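Local structure of AB hydrolase-1 domain-containing protein (Streptococcus mutans, 4L9A) at residues S86-W96 and D213-D224. The protein is an alpha/beta hydrolase-fold protein that probably acts as a carboxylesterase. Sequence-based numbering, arbitrary orientation.
Sequences SNQANVGLRDW and DFKIRLALGEED
Leu218 presses against the start of helix 93-106, where the loop 213-224 of this alpha/beta hydrolase fold runs beside residues 86-96. This is the tight part of the contact. Leu218 CG sits between its backbone N and carbonyl carbon (chi1 62°), and the two methyls diverge. Leu218 CD2 lies 3.4 Å from Trp96 CB, and the two side chains cross at about a right angle. CD1 rests on the backbone of Leu93. The side chains of Leu93 and Asp224 pass in opposite directions, Leu93 CB 3.5 Å from Asp224 OD1. Leu93 CD2 also meets Leu220 CD1. Phe122 and Gln126 of helix 120-130 also touch Leu93. Beside Leu93 a water accepts from its N and donates to Ala219 O and Asp224 OD2. Buried Gln88 lies between the two ends, and its N donates a backbone hydrogen bond to Lys215 O (2.9 Å). The solvent side, with Asn87, Ala89 and Lys215, is looser and mostly polar. The aliphatic start of Lys215 lies along Ala89, while its amine leads away. Asn87 forms an Asx turn, and its ND2 makes a weak hydrogen bond to Asp213 O. Asn87 OD1 is gripped from opposite faces of the amide plane, by Ala89 N at 2.9 Å and Lys215 N at 3.0 Å.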
loop_
_atom_site.group_PDB
_atom_site.type_symbol
_atom_site.label_atom_id
_atom_site.label_comp_id
_atom_site.label_asym_id
_atom_site.label_seq_id
_atom_site.Cartn_x
_atom_site.Cartn_y
_atom_site.Cartn_z
ATOM N N SER A 86 6.459 17.541 -3.902
ATOM C CA SER A 86 5.909 18.757 -3.325
ATOM C C SER A 86 6.000 18.658 -1.800
ATOM O O SER A 86 6.017 17.555 -1.238
ATOM C CB SER A 86 4.448 18.945 -3.744
ATOM O OG SER A 86 3.633 17.893 -3.241
ATOM N N ASN A 87 6.062 19.806 -1.133
ATOM C CA ASN A 87 6.069 19.818 0.324
ATOM C C ASN A 87 4.759 19.240 0.845
ATOM O O ASN A 87 3.684 19.642 0.389
ATOM C CB ASN A 87 6.247 21.237 0.849
ATOM C CG ASN A 87 6.675 21.260 2.308
ATOM O OD1 ASN A 87 6.588 20.245 3.002
ATOM N ND2 ASN A 87 7.159 22.399 2.769
ATOM N N GLN A 88 4.848 18.301 1.792
ATOM C CA GLN A 88 3.666 17.686 2.408
ATOM C C GLN A 88 3.378 18.213 3.828
ATOM O O GLN A 88 2.438 17.767 4.484
ATOM C CB GLN A 88 3.786 16.148 2.397
ATOM C CG GLN A 88 3.792 15.547 0.971
ATOM C CD GLN A 88 2.452 15.698 0.273
ATOM O OE1 GLN A 88 1.463 15.055 0.645
ATOM N NE2 GLN A 88 2.408 16.561 -0.734
ATOM N N ALA A 89 4.165 19.187 4.275
ATOM C CA ALA A 89 3.998 19.795 5.597
ATOM C C ALA A 89 2.570 20.174 5.976
ATOM O O ALA A 89 2.182 20.017 7.134
ATOM C CB ALA A 89 4.907 21.013 5.743
ATOM N N ASN A 90 1.794 20.697 5.026
ATOM C CA ASN A 90 0.433 21.143 5.334
ATOM C C ASN A 90 -0.640 20.159 4.879
ATOM O O ASN A 90 -1.813 20.510 4.808
ATOM C CB ASN A 90 0.164 22.530 4.735
ATOM C CG ASN A 90 0.907 23.618 5.458
ATOM O OD1 ASN A 90 0.979 23.612 6.686
ATOM N ND2 ASN A 90 1.481 24.560 4.703
ATOM N N VAL A 91 -0.222 18.939 4.546
ATOM C CA VAL A 91 -1.146 17.912 4.066
ATOM C C VAL A 91 -1.513 17.000 5.235
ATOM O O VAL A 91 -0.645 16.607 6.007
ATOM C CB VAL A 91 -0.525 17.105 2.906
ATOM C CG1 VAL A 91 -1.487 16.046 2.413
ATOM C CG2 VAL A 91 -0.134 18.061 1.748
ATOM N N GLY A 92 -2.800 16.710 5.395
ATOM C CA GLY A 92 -3.240 15.779 6.423
ATOM C C GLY A 92 -3.773 14.517 5.785
ATOM O O GLY A 92 -4.054 14.509 4.584
ATOM N N LEU A 93 -3.910 13.447 6.568
ATOM C CA LEU A 93 -4.425 12.189 6.029
ATOM C C LEU A 93 -5.777 12.437 5.353
ATOM O O LEU A 93 -6.098 11.840 4.327
ATOM C CB LEU A 93 -4.580 11.132 7.132
ATOM C CG LEU A 93 -5.063 9.751 6.670
ATOM C CD1 LEU A 93 -4.146 9.183 5.575
ATOM C CD2 LEU A 93 -5.205 8.761 7.863
ATOM N N ARG A 94 -6.561 13.324 5.942
ATOM C CA ARG A 94 -7.863 13.665 5.390
ATOM C C ARG A 94 -7.711 14.220 3.977
ATOM O O ARG A 94 -8.538 13.946 3.090
ATOM C CB ARG A 94 -8.567 14.700 6.268
ATOM C CG ARG A 94 -9.898 15.195 5.694
ATOM C CD ARG A 94 -10.328 16.535 6.303
ATOM N NE ARG A 94 -9.582 17.666 5.753
ATOM C CZ ARG A 94 -10.085 18.546 4.891
ATOM N NH1 ARG A 94 -11.343 18.434 4.481
ATOM N NH2 ARG A 94 -9.334 19.544 4.445
ATOM N N ASP A 95 -6.661 15.013 3.775
ATOM C CA ASP A 95 -6.418 15.620 2.465
ATOM C C ASP A 95 -6.071 14.538 1.448
ATOM O O ASP A 95 -6.610 14.508 0.337
ATOM C CB ASP A 95 -5.317 16.692 2.549
ATOM C CG ASP A 95 -5.692 17.847 3.479
ATOM O OD1 ASP A 95 -6.777 18.441 3.293
ATOM O OD2 ASP A 95 -4.911 18.158 4.405
ATOM N N TRP A 96 -5.187 13.629 1.848
ATOM C CA TRP A 96 -4.765 12.554 0.961
ATOM C C TRP A 96 -5.948 11.621 0.674
ATOM O O TRP A 96 -6.162 11.223 -0.469
ATOM C CB TRP A 96 -3.567 11.828 1.562
ATOM C CG TRP A 96 -3.084 10.609 0.838
ATOM C CD1 TRP A 96 -2.783 9.403 1.401
ATOM C CD2 TRP A 96 -2.818 10.475 -0.570
ATOM N NE1 TRP A 96 -2.343 8.530 0.437
ATOM C CE2 TRP A 96 -2.362 9.156 -0.774
ATOM C CE3 TRP A 96 -2.925 11.339 -1.665
ATOM C CZ2 TRP A 96 -2.017 8.681 -2.042
ATOM C CZ3 TRP A 96 -2.592 10.859 -2.921
ATOM C CH2 TRP A 96 -2.131 9.544 -3.098
ATOM N N ASP A 213 11.838 23.727 5.051
ATOM C CA ASP A 213 10.469 23.414 5.423
ATOM C C ASP A 213 9.971 22.071 4.874
ATOM O O ASP A 213 8.855 21.654 5.170
ATOM C CB ASP A 213 9.533 24.546 4.986
ATOM C CG ASP A 213 9.954 25.904 5.527
ATOM O OD1 ASP A 213 10.586 25.947 6.597
ATOM O OD2 ASP A 213 9.640 26.929 4.874
ATOM N N PHE A 214 10.790 21.390 4.082
ATOM C CA PHE A 214 10.307 20.217 3.352
ATOM C C PHE A 214 9.960 19.034 4.234
ATOM O O PHE A 214 10.773 18.603 5.046
ATOM C CB PHE A 214 11.327 19.750 2.314
ATOM C CG PHE A 214 10.836 18.614 1.473
ATOM C CD1 PHE A 214 11.262 17.321 1.709
ATOM C CD2 PHE A 214 9.919 18.838 0.456
ATOM C CE1 PHE A 214 10.798 16.268 0.926
ATOM C CE2 PHE A 214 9.447 17.796 -0.318
ATOM C CZ PHE A 214 9.891 16.512 -0.089
ATOM N N LYS A 215 8.751 18.509 4.051
ATOM C CA LYS A 215 8.320 17.277 4.698
ATOM C C LYS A 215 7.884 16.329 3.604
ATOM O O LYS A 215 7.019 16.668 2.789
ATOM C CB LYS A 215 7.143 17.530 5.637
ATOM C CG LYS A 215 7.466 18.448 6.798
ATOM C CD LYS A 215 8.613 17.898 7.622
ATOM C CE LYS A 215 9.067 18.916 8.656
ATOM N NZ LYS A 215 7.920 19.420 9.466
ATOM N N ILE A 216 8.475 15.141 3.583
ATOM C CA ILE A 216 8.249 14.219 2.484
ATOM C C ILE A 216 6.874 13.550 2.585
ATOM O O ILE A 216 6.305 13.106 1.582
ATOM C CB ILE A 216 9.367 13.169 2.398
ATOM C CG1 ILE A 216 9.295 12.426 1.060
ATOM C CG2 ILE A 216 9.297 12.206 3.594
ATOM C CD1 ILE A 216 10.603 11.808 0.638
ATOM N N ARG A 217 6.312 13.509 3.784
ATOM C CA ARG A 217 5.029 12.822 3.951
ATOM C C ARG A 217 4.110 13.512 4.950
ATOM O O ARG A 217 4.568 14.142 5.895
ATOM C CB ARG A 217 5.261 11.375 4.377
ATOM C CG ARG A 217 4.001 10.521 4.407
ATOM C CD ARG A 217 4.353 9.041 4.485
ATOM N NE ARG A 217 5.339 8.691 3.466
ATOM C CZ ARG A 217 6.655 8.676 3.668
ATOM N NH1 ARG A 217 7.154 8.981 4.864
ATOM N NH2 ARG A 217 7.471 8.354 2.673
ATOM N N LEU A 218 2.810 13.378 4.738
ATOM C CA LEU A 218 1.837 13.944 5.660
ATOM C C LEU A 218 2.031 13.348 7.057
ATOM O O LEU A 218 2.448 12.208 7.201
ATOM C CB LEU A 218 0.419 13.694 5.148
ATOM C CG LEU A 218 -0.050 12.241 5.009
ATOM C CD1 LEU A 218 -0.584 11.701 6.344
ATOM C CD2 LEU A 218 -1.111 12.155 3.910
ATOM N N ALA A 219 1.747 14.127 8.089
ATOM C CA ALA A 219 1.902 13.625 9.448
ATOM C C ALA A 219 0.586 13.037 9.952
ATOM O O ALA A 219 -0.491 13.589 9.689
ATOM C CB ALA A 219 2.390 14.732 10.372
ATOM N N LEU A 220 0.672 11.916 10.667
ATOM C CA LEU A 220 -0.516 11.301 11.263
ATOM C C LEU A 220 -0.802 11.887 12.637
ATOM O O LEU A 220 0.123 12.206 13.383
ATOM C CB LEU A 220 -0.355 9.785 11.376
ATOM C CG LEU A 220 -0.482 8.947 10.105
ATOM C CD1 LEU A 220 -1.626 9.475 9.251
ATOM C CD2 LEU A 220 0.806 8.945 9.321
ATOM N N GLY A 221 -2.086 12.027 12.961
ATOM C CA GLY A 221 -2.511 12.496 14.270
ATOM C C GLY A 221 -3.464 11.514 14.932
ATOM O O GLY A 221 -3.904 10.551 14.300
ATOM N N GLU A 222 -3.784 11.759 16.202
ATOM C CA GLU A 222 -4.660 10.868 16.966
ATOM C C GLU A 222 -6.015 10.718 16.294
ATOM O O GLU A 222 -6.628 9.655 16.350
ATOM C CB GLU A 222 -4.855 11.388 18.391
ATOM C CG GLU A 222 -3.582 11.460 19.214
ATOM C CD GLU A 222 -3.004 10.094 19.509
ATOM O OE1 GLU A 222 -3.727 9.089 19.328
ATOM O OE2 GLU A 222 -1.825 10.029 19.919
ATOM N N GLU A 223 -6.471 11.779 15.642
ATOM C CA GLU A 223 -7.746 11.743 14.938
ATOM C C GLU A 223 -7.728 10.744 13.783
ATOM O O GLU A 223 -8.775 10.360 13.268
ATOM C CB GLU A 223 -8.109 13.134 14.425
ATOM C CG GLU A 223 -9.221 13.806 15.210
ATOM C CD GLU A 223 -10.385 12.874 15.490
ATOM O OE1 GLU A 223 -10.660 12.603 16.677
ATOM O OE2 GLU A 223 -11.025 12.412 14.524
ATOM N N ASP A 224 -6.534 10.323 13.383
ATOM C CA ASP A 224 -6.383 9.378 12.283
ATOM C C ASP A 224 -6.361 7.936 12.777
ATOM O O ASP A 224 -6.206 6.999 11.984
ATOM C CB ASP A 224 -5.092 9.674 11.519
ATOM C CG ASP A 224 -5.085 11.070 10.930
ATOM O OD1 ASP A 224 -6.094 11.436 10.292
ATOM O OD2 ASP A 224 -4.092 11.803 11.132
HETATM O O HOH W 1 1.769 12.720 1.772
HETATM O O HOH W 2 4.003 16.656 7.059
HETATM O O HOH W 3 1.767 16.728 7.692
HETATM O O HOH W 4 -2.991 13.512 9.266
#